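PDB 1F8F: benzyl alcohol dehydrogenase from Acinetobacter calcoaceticus, which catalyses the NAD-dependent oxidation of aryl alcohols such as benzyl alcohol to the aldehyde, as a zinc-containing medium-chain alcohol dehydrogenase. Local coordinates for residues Thr79-Ser90 / Ser151-Lys161; Gly257-Gly267 / Ala278-Gly289. All blocks are in the same frame, centred on the assembly; numbering follows the deposited sequence.

Interaction 1. Residues Thr79-Ser90 / Ser151-Lys161. With SO4 (sulfate ion), chain D.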
loop_
_atom_site.group_PDB
_atom_site.type_symbol
_atom_site.label_atom_id
_atom_site.label_comp_id
_atom_site.label_asym_id
_atom_site.label_seq_id
_atom_site.Cartn_x
_atom_site.Cartn_y
_atom_site.Cartn_z
ATOM N N THR A 79 -5.375 33.537 -0.472
ATOM C CA THR A 79 -6.798 33.310 -0.644
ATOM C C THR A 79 -7.378 32.467 0.458
ATOM O O THR A 79 -8.616 32.449 0.549
ATOM C CB THR A 79 -7.111 32.578 -1.986
ATOM O OG1 THR A 79 -6.437 31.298 -2.050
ATOM C CG2 THR A 79 -6.787 33.410 -3.211
ATOM N N GLU A 80 -6.580 31.701 1.205
ATOM C CA GLU A 80 -7.169 30.772 2.165
ATOM C C GLU A 80 -7.066 31.210 3.623
ATOM O O GLU A 80 -7.468 30.469 4.528
ATOM C CB GLU A 80 -6.576 29.394 1.985
ATOM C CG GLU A 80 -6.623 28.604 0.711
ATOM C CD GLU A 80 -7.892 28.647 -0.094
ATOM O OE1 GLU A 80 -8.946 28.128 0.285
ATOM O OE2 GLU A 80 -7.861 29.273 -1.191
ATOM N N LEU A 81 -6.558 32.381 3.892
ATOM C CA LEU A 81 -6.408 32.902 5.245
ATOM C C LEU A 81 -6.837 34.369 5.362
ATOM O O LEU A 81 -6.539 35.166 4.462
ATOM C CB LEU A 81 -4.916 32.791 5.573
ATOM C CG LEU A 81 -4.219 31.438 5.728
ATOM C CD1 LEU A 81 -2.707 31.537 5.734
ATOM C CD2 LEU A 81 -4.734 30.798 7.007
ATOM N N GLN A 82 -7.447 34.807 6.472
ATOM C CA GLN A 82 -7.820 36.223 6.666
ATOM C C GLN A 82 -7.340 36.791 8.006
ATOM O O GLN A 82 -7.061 36.065 8.962
ATOM C CB GLN A 82 -9.311 36.502 6.525
ATOM C CG GLN A 82 -10.201 35.569 7.324
ATOM C CD GLN A 82 -11.510 35.191 6.660
ATOM O OE1 GLN A 82 -12.395 34.548 7.255
ATOM N NE2 GLN A 82 -11.618 35.604 5.387
ATOM N N VAL A 83 -7.238 38.122 8.041
ATOM C CA VAL A 83 -6.796 38.902 9.196
ATOM C C VAL A 83 -7.531 38.467 10.443
ATOM O O VAL A 83 -8.765 38.356 10.373
ATOM C CB VAL A 83 -7.020 40.405 8.941
ATOM C CG1 VAL A 83 -6.660 41.271 10.148
ATOM C CG2 VAL A 83 -6.211 40.842 7.735
ATOM N N GLY A 84 -6.824 38.125 11.523
ATOM C CA GLY A 84 -7.555 37.623 12.699
ATOM C C GLY A 84 -7.567 36.115 12.863
ATOM O O GLY A 84 -7.878 35.635 13.977
ATOM N N ASP A 85 -7.296 35.306 11.832
ATOM C CA ASP A 85 -7.209 33.863 12.058
ATOM C C ASP A 85 -6.070 33.590 13.047
ATOM O O ASP A 85 -5.097 34.332 13.130
ATOM C CB ASP A 85 -6.948 33.105 10.757
ATOM C CG ASP A 85 -8.124 33.058 9.799
ATOM O OD1 ASP A 85 -9.292 33.149 10.239
ATOM O OD2 ASP A 85 -7.966 32.916 8.566
ATOM N N HIS A 86 -6.200 32.558 13.819
ATOM C CA HIS A 86 -5.274 31.953 14.753
ATOM C C HIS A 86 -4.469 30.900 13.973
ATOM O O HIS A 86 -5.142 30.061 13.333
ATOM C CB HIS A 86 -6.031 31.187 15.844
ATOM C CG HIS A 86 -6.657 32.085 16.878
ATOM N ND1 HIS A 86 -6.922 31.660 18.167
ATOM C CD2 HIS A 86 -7.029 33.400 16.827
ATOM C CE1 HIS A 86 -7.455 32.669 18.845
ATOM N NE2 HIS A 86 -7.521 33.740 18.060
ATOM N N VAL A 87 -3.157 30.880 13.975
ATOM C CA VAL A 87 -2.352 29.975 13.193
ATOM C C VAL A 87 -1.146 29.350 13.911
ATOM O O VAL A 87 -0.585 29.775 14.936
ATOM C CB VAL A 87 -1.788 30.690 11.926
ATOM C CG1 VAL A 87 -2.849 31.070 10.869
ATOM C CG2 VAL A 87 -1.085 31.988 12.342
ATOM N N VAL A 88 -0.762 28.213 13.283
ATOM C CA VAL A 88 0.450 27.467 13.700
ATOM C C VAL A 88 1.460 27.535 12.558
ATOM O O VAL A 88 1.041 27.422 11.392
ATOM C CB VAL A 88 0.044 26.045 14.119
ATOM C CG1 VAL A 88 1.346 25.229 14.277
ATOM C CG2 VAL A 88 -0.711 26.019 15.452
ATOM N N LEU A 89 2.684 27.915 12.650
ATOM C CA LEU A 89 3.648 28.101 11.592
ATOM C C LEU A 89 4.578 26.875 11.614
ATOM O O LEU A 89 5.285 26.602 12.571
ATOM C CB LEU A 89 4.593 29.257 11.941
ATOM C CG LEU A 89 3.919 30.551 12.383
ATOM C CD1 LEU A 89 4.926 31.718 12.317
ATOM C CD2 LEU A 89 2.737 30.907 11.464
ATOM N N SER A 90 4.500 26.112 10.556
ATOM C CA SER A 90 5.159 24.859 10.332
ATOM C C SER A 90 6.422 25.084 9.506
ATOM O O SER A 90 6.763 26.244 9.253
ATOM C CB SER A 90 4.204 23.887 9.602
ATOM O OG SER A 90 4.622 22.547 9.552
ATOM N N SER A 151 5.497 34.701 7.365
ATOM C CA SER A 151 5.566 33.318 6.871
ATOM C C SER A 151 5.017 33.234 5.460
ATOM O O SER A 151 4.754 34.304 4.879
ATOM C CB SER A 151 4.796 32.452 7.884
ATOM O OG SER A 151 3.485 33.037 7.997
ATOM N N ARG A 152 4.811 32.050 4.902
ATOM C CA ARG A 152 4.176 31.889 3.587
ATOM C C ARG A 152 2.796 31.262 3.819
ATOM O O ARG A 152 2.613 30.564 4.828
ATOM C CB ARG A 152 4.963 31.007 2.612
ATOM C CG ARG A 152 6.308 31.509 2.127
ATOM C CD ARG A 152 6.260 32.941 1.590
ATOM N NE ARG A 152 5.661 32.952 0.227
ATOM C CZ ARG A 152 6.372 32.464 -0.792
ATOM N NH1 ARG A 152 7.611 32.018 -0.616
ATOM N NH2 ARG A 152 5.871 32.416 -2.018
ATOM N N GLU A 153 1.863 31.387 2.900
ATOM C CA GLU A 153 0.518 30.826 3.023
ATOM C C GLU A 153 0.646 29.295 3.143
ATOM O O GLU A 153 -0.144 28.761 3.937
ATOM C CB GLU A 153 -0.455 31.088 1.846
ATOM C CG GLU A 153 -1.901 30.621 1.965
ATOM C CD GLU A 153 -2.783 31.007 0.792
ATOM O OE1 GLU A 153 -2.255 31.093 -0.352
ATOM O OE2 GLU A 153 -4.009 31.242 0.795
ATOM N N ASN A 154 1.506 28.671 2.355
ATOM C CA ASN A 154 1.526 27.206 2.509
ATOM C C ASN A 154 2.134 26.740 3.839
ATOM O O ASN A 154 1.823 25.602 4.228
ATOM C CB ASN A 154 2.108 26.427 1.344
ATOM C CG ASN A 154 3.585 26.632 1.170
ATOM O OD1 ASN A 154 4.179 27.446 1.900
ATOM N ND2 ASN A 154 4.150 25.891 0.212
ATOM N N ASN A 155 2.935 27.518 4.559
ATOM C CA ASN A 155 3.380 27.067 5.884
ATOM C C ASN A 155 2.527 27.715 6.979
ATOM O O ASN A 155 2.932 27.535 8.133
ATOM C CB ASN A 155 4.852 27.178 6.173
ATOM C CG ASN A 155 5.564 28.516 6.179
ATOM O OD1 ASN A 155 5.464 29.320 5.239
ATOM N ND2 ASN A 155 6.316 28.690 7.246
ATOM N N THR A 156 1.406 28.351 6.711
ATOM C CA THR A 156 0.615 28.960 7.786
ATOM C C THR A 156 -0.692 28.209 7.901
ATOM O O THR A 156 -1.557 28.250 7.034
ATOM C CB THR A 156 0.466 30.461 7.528
ATOM O OG1 THR A 156 1.776 31.024 7.321
ATOM C CG2 THR A 156 -0.122 31.274 8.677
ATOM N N VAL A 157 -0.925 27.478 8.972
ATOM C CA VAL A 157 -2.001 26.603 9.276
ATOM C C VAL A 157 -3.038 27.159 10.250
ATOM O O VAL A 157 -2.927 27.276 11.459
ATOM C CB VAL A 157 -1.587 25.224 9.809
ATOM C CG1 VAL A 157 -2.659 24.178 9.760
ATOM C CG2 VAL A 157 -0.348 24.668 9.099
ATOM N N LYS A 158 -4.228 27.411 9.674
ATOM C CA LYS A 158 -5.379 27.916 10.417
ATOM C C LYS A 158 -5.862 26.888 11.436
ATOM O O LYS A 158 -6.084 25.731 11.074
ATOM C CB LYS A 158 -6.525 28.357 9.510
ATOM C CG LYS A 158 -7.838 28.673 10.217
ATOM C CD LYS A 158 -8.653 29.677 9.397
ATOM C CE LYS A 158 -10.145 29.407 9.498
ATOM N NZ LYS A 158 -10.919 30.381 8.641
ATOM N N VAL A 159 -6.020 27.299 12.695
ATOM C CA VAL A 159 -6.600 26.401 13.689
ATOM C C VAL A 159 -7.730 27.131 14.424
ATOM O O VAL A 159 -7.930 28.345 14.348
ATOM C CB VAL A 159 -5.618 25.806 14.711
ATOM C CG1 VAL A 159 -4.470 25.020 14.129
ATOM C CG2 VAL A 159 -5.067 26.922 15.603
ATOM N N THR A 160 -8.467 26.329 15.181
ATOM C CA THR A 160 -9.648 26.784 15.895
ATOM C C THR A 160 -9.389 27.831 16.954
ATOM O O THR A 160 -8.388 27.733 17.661
ATOM C CB THR A 160 -10.356 25.583 16.556
ATOM O OG1 THR A 160 -11.599 26.019 17.070
ATOM C CG2 THR A 160 -9.598 24.923 17.684
ATOM N N LYS A 161 -10.308 28.764 17.174
ATOM C CA LYS A 161 -10.163 29.757 18.232
ATOM C C LYS A 161 -10.625 29.218 19.580
ATOM O O LYS A 161 -10.503 29.883 20.614
ATOM C CB LYS A 161 -10.977 31.018 17.924
ATOM C CG LYS A 161 -10.461 31.836 16.752
ATOM C CD LYS A 161 -11.244 33.121 16.565
ATOM C CE LYS A 161 -11.018 33.826 15.239
ATOM N NZ LYS A 161 -9.618 34.326 15.059
HETATM S S SO4 D . 9.518 31.768 -4.288
HETATM O O1 SO4 D . 9.604 33.212 -4.699
HETATM O O2 SO4 D . 10.451 30.971 -5.156
HETATM O O3 SO4 D . 8.115 31.273 -4.376
HETATM O O4 SO4 D . 9.983 31.678 -2.862
HETATM O O HOH W 1 -9.983 32.353 6.881
HETATM O O HOH W 2 -6.499 29.195 18.811
HETATM O O HOH W 3 -8.613 31.047 13.494
#
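In the GroES-like catalytic domain, strands 86-89 and 156-159 pair antiparallel, with Val88 and Val157 as a hydrogen-bonded pair: Val88 N reaches Val157 O at 3.0 Å, and Val157 N returns to Val88 O. Where 86-89 has ended and 156-159 has yet to begin, Asn155 grips Ser90 twice, its backbone O taking Ser90 N while its amide ND2 donates to Ser90 O at 3.2 Å. Beta-branched residues suit the extended backbone; Val87 and Thr156 share a face, where Val87 CG1 lies 3.5 Å from Thr156 CG2.

Glu153 clamps the loop before the strand. With CG anti to the backbone N (chi1 -175°) and the chain extended beyond it, OE2 accepts from both Glu80 N (2.6 Å) and Thr79 N (3.0 Å), the latter above the carboxylate plane. Its OE1 makes a salt bridge to Lys96 of the second subunit.

Lys161 lays its aliphatic CG over the His86 ring, 3.6 Å from the centroid, a CH-pi contact centred on one face. Lys158 NZ forms a long salt bridge with Asp85 OD1 (3.6 Å), and a water bridges Asp85 OD2 and Lys158 NZ. Strand 86-89 thus lies antiparallel to both 156-159 and 66-74 in the GroES-like domain's sheet.

Interaction 2. Residues Gly257-Gly267 / Ala278-Gly289. With NAD (nicotinamide-adenine-dinucleotide), chain F.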
loop_
_atom_site.group_PDB
_atom_site.type_symbol
_atom_site.label_atom_id
_atom_site.label_comp_id
_atom_site.label_asym_id
_atom_site.label_seq_id
_atom_site.Cartn_x
_atom_site.Cartn_y
_atom_site.Cartn_z
ATOM N N GLY A 257 9.965 -12.235 21.095
ATOM C CA GLY A 257 10.700 -12.301 19.826
ATOM C C GLY A 257 11.185 -10.988 19.200
ATOM O O GLY A 257 12.112 -10.999 18.344
ATOM N N GLY A 258 10.637 -9.824 19.571
ATOM C CA GLY A 258 11.156 -8.574 18.947
ATOM C C GLY A 258 10.002 -7.634 18.690
ATOM O O GLY A 258 8.934 -8.166 18.437
ATOM N N VAL A 259 10.067 -6.333 18.661
ATOM C CA VAL A 259 8.943 -5.420 18.483
ATOM C C VAL A 259 8.532 -5.224 17.027
ATOM O O VAL A 259 9.361 -5.421 16.095
ATOM C CB VAL A 259 9.467 -4.140 19.218
ATOM C CG1 VAL A 259 10.444 -3.330 18.375
ATOM C CG2 VAL A 259 8.311 -3.191 19.601
ATOM N N ASN A 260 7.255 -4.976 16.704
ATOM C CA ASN A 260 6.778 -4.807 15.346
ATOM C C ASN A 260 7.165 -3.463 14.735
ATOM O O ASN A 260 7.487 -3.335 13.553
ATOM C CB ASN A 260 5.267 -4.913 15.272
ATOM C CG ASN A 260 4.672 -6.232 15.703
ATOM O OD1 ASN A 260 3.690 -6.120 16.451
ATOM N ND2 ASN A 260 5.164 -7.419 15.274
ATOM N N PHE A 261 7.124 -2.411 15.588
ATOM C CA PHE A 261 7.411 -1.064 15.163
ATOM C C PHE A 261 8.336 -0.273 16.088
ATOM O O PHE A 261 8.173 -0.403 17.290
ATOM C CB PHE A 261 6.109 -0.263 14.991
ATOM C CG PHE A 261 5.125 -0.797 13.999
ATOM C CD1 PHE A 261 5.168 -0.454 12.666
ATOM C CD2 PHE A 261 4.129 -1.680 14.398
ATOM C CE1 PHE A 261 4.260 -0.991 11.721
ATOM C CE2 PHE A 261 3.221 -2.213 13.527
ATOM C CZ PHE A 261 3.271 -1.847 12.186
ATOM N N ALA A 262 9.281 0.532 15.540
ATOM C CA ALA A 262 10.103 1.330 16.430
ATOM C C ALA A 262 10.491 2.710 15.956
ATOM O O ALA A 262 10.528 3.015 14.764
ATOM C CB ALA A 262 11.338 0.504 16.766
ATOM N N LEU A 263 10.861 3.555 16.919
ATOM C CA LEU A 263 11.314 4.908 16.687
ATOM C C LEU A 263 12.661 5.181 17.358
ATOM O O LEU A 263 12.773 5.111 18.592
ATOM C CB LEU A 263 10.346 6.008 17.103
ATOM C CG LEU A 263 10.591 7.468 16.852
ATOM C CD1 LEU A 263 10.134 7.957 15.485
ATOM C CD2 LEU A 263 9.947 8.412 17.874
ATOM N N GLU A 264 13.596 5.704 16.551
ATOM C CA GLU A 264 14.911 6.111 17.071
ATOM C C GLU A 264 14.884 7.643 17.192
ATOM O O GLU A 264 14.820 8.276 16.145
ATOM C CB GLU A 264 16.097 5.745 16.164
ATOM C CG GLU A 264 17.410 5.491 16.935
ATOM C CD GLU A 264 17.774 6.698 17.802
ATOM O OE1 GLU A 264 18.189 7.728 17.218
ATOM O OE2 GLU A 264 17.567 6.659 19.029
ATOM N N SER A 265 14.861 8.211 18.392
ATOM C CA SER A 265 14.907 9.638 18.580
ATOM C C SER A 265 16.117 10.141 19.394
ATOM O O SER A 265 16.072 11.315 19.691
ATOM C CB SER A 265 13.664 10.262 19.265
ATOM O OG SER A 265 13.488 10.035 20.655
ATOM N N THR A 266 17.142 9.376 19.762
ATOM C CA THR A 266 18.267 9.941 20.475
ATOM C C THR A 266 19.331 10.572 19.556
ATOM O O THR A 266 20.106 11.472 19.939
ATOM C CB THR A 266 18.937 8.905 21.353
ATOM O OG1 THR A 266 19.431 7.803 20.555
ATOM C CG2 THR A 266 17.995 8.259 22.360
ATOM N N GLY A 267 19.430 10.079 18.310
ATOM C CA GLY A 267 20.496 10.530 17.396
ATOM C C GLY A 267 21.792 9.764 17.708
ATOM O O GLY A 267 22.780 9.920 17.010
ATOM N N ALA A 278 16.561 -5.132 18.061
ATOM C CA ALA A 278 15.388 -5.518 18.852
ATOM C C ALA A 278 14.098 -5.667 18.069
ATOM O O ALA A 278 13.027 -5.972 18.620
ATOM C CB ALA A 278 15.160 -4.478 19.961
ATOM N N LEU A 279 14.069 -5.399 16.791
ATOM C CA LEU A 279 12.911 -5.602 15.930
ATOM C C LEU A 279 12.690 -7.115 15.823
ATOM O O LEU A 279 13.649 -7.903 15.851
ATOM C CB LEU A 279 13.237 -4.998 14.588
ATOM C CG LEU A 279 13.394 -3.491 14.467
ATOM C CD1 LEU A 279 13.757 -3.127 13.037
ATOM C CD2 LEU A 279 12.134 -2.759 14.907
ATOM N N GLY A 280 11.436 -7.554 15.653
ATOM C CA GLY A 280 11.097 -8.947 15.442
ATOM C C GLY A 280 10.988 -9.213 13.927
ATOM O O GLY A 280 11.346 -8.288 13.161
ATOM N N ILE A 281 10.618 -10.406 13.501
ATOM C CA ILE A 281 10.492 -10.688 12.057
ATOM C C ILE A 281 9.620 -9.644 11.371
ATOM O O ILE A 281 8.540 -9.302 11.871
ATOM C CB ILE A 281 9.897 -12.081 11.787
ATOM C CG1 ILE A 281 10.878 -13.152 12.321
ATOM C CG2 ILE A 281 9.564 -12.432 10.328
ATOM C CD1 ILE A 281 10.125 -14.454 12.671
ATOM N N LEU A 282 10.074 -9.087 10.252
ATOM C CA LEU A 282 9.325 -8.106 9.482
ATOM C C LEU A 282 9.064 -6.780 10.192
ATOM O O LEU A 282 8.327 -5.915 9.686
ATOM C CB LEU A 282 8.043 -8.621 8.822
ATOM C CG LEU A 282 8.245 -9.659 7.712
ATOM C CD1 LEU A 282 6.887 -10.310 7.392
ATOM C CD2 LEU A 282 8.769 -9.005 6.443
ATOM N N GLY A 283 9.874 -6.518 11.231
ATOM C CA GLY A 283 9.781 -5.247 11.955
ATOM C C GLY A 283 10.308 -4.057 11.190
ATOM O O GLY A 283 11.080 -4.169 10.207
ATOM N N LYS A 284 9.914 -2.855 11.622
ATOM C CA LYS A 284 10.275 -1.606 10.995
ATOM C C LYS A 284 10.757 -0.557 11.992
ATOM O O LYS A 284 9.996 -0.236 12.893
ATOM C CB LYS A 284 9.119 -1.029 10.147
ATOM C CG LYS A 284 8.519 -1.963 9.116
ATOM C CD LYS A 284 7.450 -1.274 8.250
ATOM C CE LYS A 284 6.753 -2.412 7.511
ATOM N NZ LYS A 284 5.860 -2.043 6.396
ATOM N N ILE A 285 11.876 0.151 11.692
ATOM C CA ILE A 285 12.329 1.174 12.620
ATOM C C ILE A 285 12.455 2.500 11.885
ATOM O O ILE A 285 13.119 2.562 10.838
ATOM C CB ILE A 285 13.660 0.822 13.341
ATOM C CG1 ILE A 285 13.963 1.917 14.413
ATOM C CG2 ILE A 285 14.827 0.653 12.399
ATOM C CD1 ILE A 285 15.000 1.567 15.475
ATOM N N ALA A 286 11.800 3.558 12.319
ATOM C CA ALA A 286 11.849 4.874 11.721
ATOM C C ALA A 286 12.951 5.734 12.371
ATOM O O ALA A 286 12.919 5.833 13.591
ATOM C CB ALA A 286 10.510 5.626 11.841
ATOM N N VAL A 287 13.803 6.445 11.614
ATOM C CA VAL A 287 14.873 7.225 12.163
ATOM C C VAL A 287 14.598 8.715 12.198
ATOM O O VAL A 287 14.595 9.301 11.125
ATOM C CB VAL A 287 16.190 6.951 11.372
ATOM C CG1 VAL A 287 17.365 7.763 11.894
ATOM C CG2 VAL A 287 16.629 5.471 11.492
ATOM N N VAL A 288 14.363 9.361 13.352
ATOM C CA VAL A 288 14.138 10.800 13.377
ATOM C C VAL A 288 15.242 11.575 14.091
ATOM O O VAL A 288 15.401 12.800 13.932
ATOM C CB VAL A 288 12.778 11.244 13.985
ATOM C CG1 VAL A 288 11.602 10.719 13.152
ATOM C CG2 VAL A 288 12.498 10.814 15.424
ATOM N N GLY A 289 16.041 10.994 14.974
ATOM C CA GLY A 289 17.099 11.730 15.685
ATOM C C GLY A 289 18.369 11.764 14.825
ATOM O O GLY A 289 18.706 10.811 14.139
HETATM P PA NAD F . 14.854 15.849 23.863
HETATM O O1A NAD F . 13.623 16.431 24.487
HETATM O O2A NAD F . 16.158 16.311 24.360
HETATM O O5B NAD F . 14.746 14.267 23.800
HETATM C C5B NAD F . 15.724 13.242 23.497
HETATM C C4B NAD F . 15.829 12.238 24.636
HETATM O O4B NAD F . 16.919 11.300 24.343
HETATM C C3B NAD F . 16.120 12.797 26.039
HETATM O O3B NAD F . 15.043 12.566 26.939
HETATM C C2B NAD F . 17.358 12.060 26.542
HETATM O O2B NAD F . 17.301 11.629 27.908
HETATM C C1B NAD F . 17.398 10.847 25.597
HETATM N N9A NAD F . 18.720 10.261 25.412
HETATM C C8A NAD F . 19.887 10.866 25.020
HETATM N N7A NAD F . 20.915 10.020 24.951
HETATM C C5A NAD F . 20.372 8.806 25.338
HETATM C C6A NAD F . 20.926 7.521 25.481
HETATM N N6A NAD F . 22.193 7.197 25.237
HETATM N N1A NAD F . 20.093 6.522 25.871
HETATM C C2A NAD F . 18.781 6.818 26.127
HETATM N N3A NAD F . 18.178 7.965 26.021
HETATM C C4A NAD F . 19.029 8.931 25.630
HETATM O O3 NAD F . 14.737 16.188 22.272
HETATM P PN NAD F . 13.402 16.168 21.401
HETATM O O1N NAD F . 12.546 15.027 21.778
HETATM O O2N NAD F . 12.734 17.472 21.513
HETATM O O5D NAD F . 14.073 15.974 19.931
HETATM C C5D NAD F . 14.504 14.662 19.533
HETATM C C4D NAD F . 15.478 14.630 18.412
HETATM O O4D NAD F . 14.830 14.662 17.100
HETATM C C3D NAD F . 16.673 15.587 18.327
HETATM O O3D NAD F . 17.743 14.921 17.629
HETATM C C2D NAD F . 16.100 16.639 17.367
HETATM O O2D NAD F . 17.065 17.531 16.831
HETATM C C1D NAD F . 15.555 15.639 16.336
HETATM N N1N NAD F . 14.538 16.269 15.500
HETATM C C2N NAD F . 14.347 15.709 14.278
HETATM C C3N NAD F . 13.358 16.231 13.468
HETATM C C7N NAD F . 13.032 15.655 12.045
HETATM O O7N NAD F . 12.158 16.191 11.365
HETATM N N7N NAD F . 13.780 14.554 11.675
HETATM C C4N NAD F . 12.536 17.307 13.916
HETATM C C5N NAD F . 12.475 17.354 15.326
HETATM C C6N NAD F . 13.443 16.881 16.187
HETATM O O HOH W 4 6.186 -4.606 11.297
HETATM O O HOH W 5 6.672 -6.977 12.609
HETATM O O HOH W 6 19.670 8.356 14.852
#
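Parallel strand pairing joins 257-267 to 278-289 within the six-stranded sheet of the coenzyme domain, the axes of strands 261-264 and 283-287 approaching to 4.6 Å. Ala262 sits between two bonds, its N donating to Lys284 O and its O accepting from Ala286 N, each at 2.8 Å. Its small CB lies against Ile285 CG1 and Leu279 CD2, both 3.8 Å away, on the face where helix 269-277 packs against Ile285. Leu263, on the other face, sends CD1 to Val288 CG2 (3.7 Å) just past the strand end, the side chains crossing at about a right angle.

Helix 269-277, which links the two strands in the chain, completes a right-handed beta-alpha-beta crossover of the Rossmann fold, and the loops after their C-terminal ends reach NAD. There Glu264 O accepts from both Val288 N and Gly289 N. Its chain bends at chi2 (-56°), and the carboxylate gathers the following turn: OE1 accepts from Gly267 N on its syn lone pair, while Thr266 N and OG1 approach OE2 from opposite faces of its plane. Val288 O accepts from nicotinamide N7N at 3.3 Å, and Thr266 CG2 lies 3.5 Å from adenine C4A. At the far end the side-chain-less Gly258 and Gly280 let their CA atoms approach to 3.5 Å.

Interaction 1 belongs to the GroES-like catalytic domain and interaction 2 to the Rossmann coenzyme domain, so they sit in different domains of the subunit. They lie on opposite sides of the chain's centre, with contact centres about 35 Å apart and nearest atoms about 14 Å apart, and do not touch. As in other medium-chain dehydrogenases, the active site probably lies in the cleft between the domains. The side chains of Ser90, in interaction 1, and Val288, in interaction 2, each lie about 10 Å from a bound zinc ion. Residues of 257-267 and 278-289 line the coenzyme pocket directly, whereas 79-90 and 151-161 build catalytic-domain framework and, through Thr79 and Glu153, meet Lys96 of the second subunit.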